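Local coordinates for UPF0098 protein YbcL (Escherichia coli, PDB 1FUX) that is of unknown function but belongs, as a periplasmic homodimer, to the phosphatidylethanolamine-binding protein family that includes Raf kinase inhibitor protein, at residues Thr67-Ile71 and Glu130-Val134. Numbering follows the deposited sequence.
Sequences TVVNI and EKIPV
The carboxamide of N70 lies between two aliphatic groups: CD of K131 sits over one face, 3.6 Å from N70 CG, and CG2 of its own neighbour V69 covers the other. The far edge of the amide meets the backbone of I132 twice. I132 N donates to N70 OD1 at 2.9 Å, nearly straight at 164° though tilted from the carbonyl plane, while N70 ND2 donates a hydrogen bond to I132 O at 3.1 Å, in that carbonyl's plane. With CG anti to its carbonyl carbon (chi1 -60°), N70 presents this edge to the 130-134 loop much as a residue of a neighbouring antiparallel strand offers its N-H and C=O. I132 O also accepts a weak bond from V134 N, closing the inverse gamma turn centred on P133.

Beside the amide, V69 CG1 touches I132 CD1 at 3.9 Å, and V69 CG2 presses on V134 CG1 at 3.3 Å, a tight fit. Helix 140-148 backs this apolar patch through V143 and M146. A water donates to N70 O and weakly accepts from K131 NZ.

With an alanine here in place of the asparagine, the N-H and C=O of I132 would probably lose these mates and K131 CD the surface beneath it, leaving the V69 contacts as the main tie. Because a donor and an acceptor are matched at one residue, the pairing fixes which amide end is oxygen, and polar backbone is satisfied beside hydrophobic packing.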
ATOM      1  N   THR A  67      -9.636   1.495  -6.152  1.00 10.27           N
ATOM      2  CA  THR A  67      -9.583   0.217  -6.855  1.00 12.38           C
ATOM      3  C   THR A  67     -11.068  -0.167  -7.040  1.00 10.16           C
ATOM      4  O   THR A  67     -11.798  -0.187  -6.046  1.00 11.99           O
ATOM      5  CB  THR A  67      -8.863  -0.962  -6.146  1.00 10.82           C
ATOM      6  OG1 THR A  67      -9.514  -1.249  -4.911  1.00 12.48           O
ATOM      7  CG2 THR A  67      -7.401  -0.636  -5.844  1.00 10.32           C
ATOM      8  N   VAL A  68     -11.426  -0.570  -8.251  1.00 11.88           N
ATOM      9  CA  VAL A  68     -12.783  -1.047  -8.494  1.00 15.07           C
ATOM     10  C   VAL A  68     -12.622  -2.311  -9.385  1.00 13.59           C
ATOM     11  O   VAL A  68     -11.896  -2.171 -10.358  1.00 14.17           O
ATOM     12  CB  VAL A  68     -13.654  -0.214  -9.464  1.00 16.28           C
ATOM     13  CG1 VAL A  68     -15.105  -0.738  -9.442  1.00 16.58           C
ATOM     14  CG2 VAL A  68     -13.588   1.240  -9.186  1.00 19.62           C
ATOM     15  N   VAL A  69     -13.238  -3.405  -8.983  1.00 15.27           N
ATOM     16  CA  VAL A  69     -13.034  -4.594  -9.818  1.00 17.08           C
ATOM     17  C   VAL A  69     -14.408  -5.209 -10.047  1.00 19.06           C
ATOM     18  O   VAL A  69     -15.422  -4.750  -9.494  1.00 21.20           O
ATOM     19  CB  VAL A  69     -12.085  -5.628  -9.214  1.00 15.39           C
ATOM     20  CG1 VAL A  69     -10.696  -5.055  -8.862  1.00 18.33           C
ATOM     21  CG2 VAL A  69     -12.645  -6.231  -7.940  1.00 15.49           C
ATOM     22  N   ASN A  70     -14.385  -6.292 -10.852  1.00 20.37           N
ATOM     23  CA  ASN A  70     -15.620  -7.038 -11.123  1.00 19.34           C
ATOM     24  C   ASN A  70     -16.626  -6.166 -11.867  1.00 20.90           C
ATOM     25  O   ASN A  70     -17.854  -6.349 -11.762  1.00 22.11           O
ATOM     26  CB  ASN A  70     -16.176  -7.706  -9.880  1.00 20.80           C
ATOM     27  CG  ASN A  70     -15.274  -8.728  -9.181  1.00 16.53           C
ATOM     28  OD1 ASN A  70     -14.302  -9.168  -9.769  1.00 17.20           O
ATOM     29  ND2 ASN A  70     -15.564  -9.117  -7.951  1.00 17.33           N
ATOM     30  N   ILE A  71     -16.108  -5.288 -12.710  1.00 19.57           N
ATOM     31  CA  ILE A  71     -16.966  -4.539 -13.614  1.00 21.28           C
ATOM     32  C   ILE A  71     -17.363  -5.573 -14.688  1.00 21.77           C
ATOM     33  O   ILE A  71     -16.504  -6.170 -15.344  1.00 21.87           O
ATOM     34  CB  ILE A  71     -16.320  -3.303 -14.176  1.00 19.84           C
ATOM     35  CG1 ILE A  71     -15.938  -2.306 -13.042  1.00 21.38           C
ATOM     36  CG2 ILE A  71     -17.303  -2.635 -15.132  1.00 22.49           C
ATOM     37  CD1 ILE A  71     -14.912  -1.295 -13.531  1.00 16.55           C
ATOM     38  N   GLU A 130     -13.973 -13.616 -14.739  1.00 29.16           N
ATOM     39  CA  GLU A 130     -15.203 -12.899 -14.432  1.00 32.34           C
ATOM     40  C   GLU A 130     -15.203 -12.280 -13.041  1.00 30.04           C
ATOM     41  O   GLU A 130     -15.816 -11.227 -12.860  1.00 30.21           O
ATOM     42  CB  GLU A 130     -16.421 -13.817 -14.563  1.00 34.67           C
ATOM     43  CG  GLU A 130     -17.668 -13.321 -13.857  1.00 40.08           C
ATOM     44  CD  GLU A 130     -18.822 -14.305 -13.853  1.00 42.37           C
ATOM     45  OE1 GLU A 130     -19.409 -14.497 -14.950  1.00 44.04           O
ATOM     46  OE2 GLU A 130     -19.115 -14.861 -12.773  1.00 43.22           O
ATOM     47  N   LYS A 131     -14.710 -12.961 -12.027  1.00 30.47           N
ATOM     48  CA  LYS A 131     -14.765 -12.463 -10.663  1.00 29.98           C
ATOM     49  C   LYS A 131     -13.443 -12.702  -9.930  1.00 30.76           C
ATOM     50  O   LYS A 131     -12.949 -13.824 -10.017  1.00 28.84           O
ATOM     51  CB  LYS A 131     -15.805 -13.170  -9.802  1.00 32.97           C
ATOM     52  CG  LYS A 131     -17.266 -12.820  -9.948  1.00 34.79           C
ATOM     53  CD  LYS A 131     -17.660 -11.451  -9.438  1.00 37.12           C
ATOM     54  CE  LYS A 131     -19.133 -11.202  -9.775  1.00 38.59           C
ATOM     55  NZ  LYS A 131     -19.760 -10.176  -8.908  1.00 40.00           N
ATOM     56  N   ILE A 132     -12.993 -11.693  -9.207  1.00 26.85           N
ATOM     57  CA  ILE A 132     -11.788 -11.878  -8.382  1.00 25.47           C
ATOM     58  C   ILE A 132     -12.264 -11.619  -6.959  1.00 23.60           C
ATOM     59  O   ILE A 132     -13.216 -10.851  -6.814  1.00 24.37           O
ATOM     60  CB  ILE A 132     -10.585 -11.043  -8.799  1.00 24.40           C
ATOM     61  CG1 ILE A 132     -10.841  -9.546  -9.059  1.00 22.07           C
ATOM     62  CG2 ILE A 132      -9.931 -11.661 -10.042  1.00 23.27           C
ATOM     63  CD1 ILE A 132      -9.551  -8.776  -8.703  1.00 23.32           C
ATOM     64  N   PRO A 133     -11.824 -12.381  -5.973  1.00 23.78           N
ATOM     65  CA  PRO A 133     -12.302 -12.283  -4.623  1.00 24.05           C
ATOM     66  C   PRO A 133     -11.843 -11.008  -3.924  1.00 22.11           C
ATOM     67  O   PRO A 133     -10.865 -11.065  -3.199  1.00 24.01           O
ATOM     68  CB  PRO A 133     -11.757 -13.516  -3.913  1.00 23.65           C
ATOM     69  CG  PRO A 133     -10.511 -13.825  -4.678  1.00 26.05           C
ATOM     70  CD  PRO A 133     -10.799 -13.462  -6.113  1.00 24.18           C
ATOM     71  N   VAL A 134     -12.462  -9.874  -4.189  1.00 21.05           N
ATOM     72  CA  VAL A 134     -12.068  -8.652  -3.500  1.00 20.72           C
ATOM     73  C   VAL A 134     -13.273  -8.163  -2.697  1.00 21.24           C
ATOM     74  O   VAL A 134     -14.435  -8.439  -3.019  1.00 20.10           O
ATOM     75  CB  VAL A 134     -11.366  -7.559  -4.277  1.00 22.55           C
ATOM     76  CG1 VAL A 134     -10.951  -7.935  -5.680  1.00 23.94           C
ATOM     77  CG2 VAL A 134     -11.925  -6.154  -4.186  1.00 21.65           C
TER
HETATM   78  O   HOH W   1     -19.508  -8.727 -11.608  1.00 33.31           O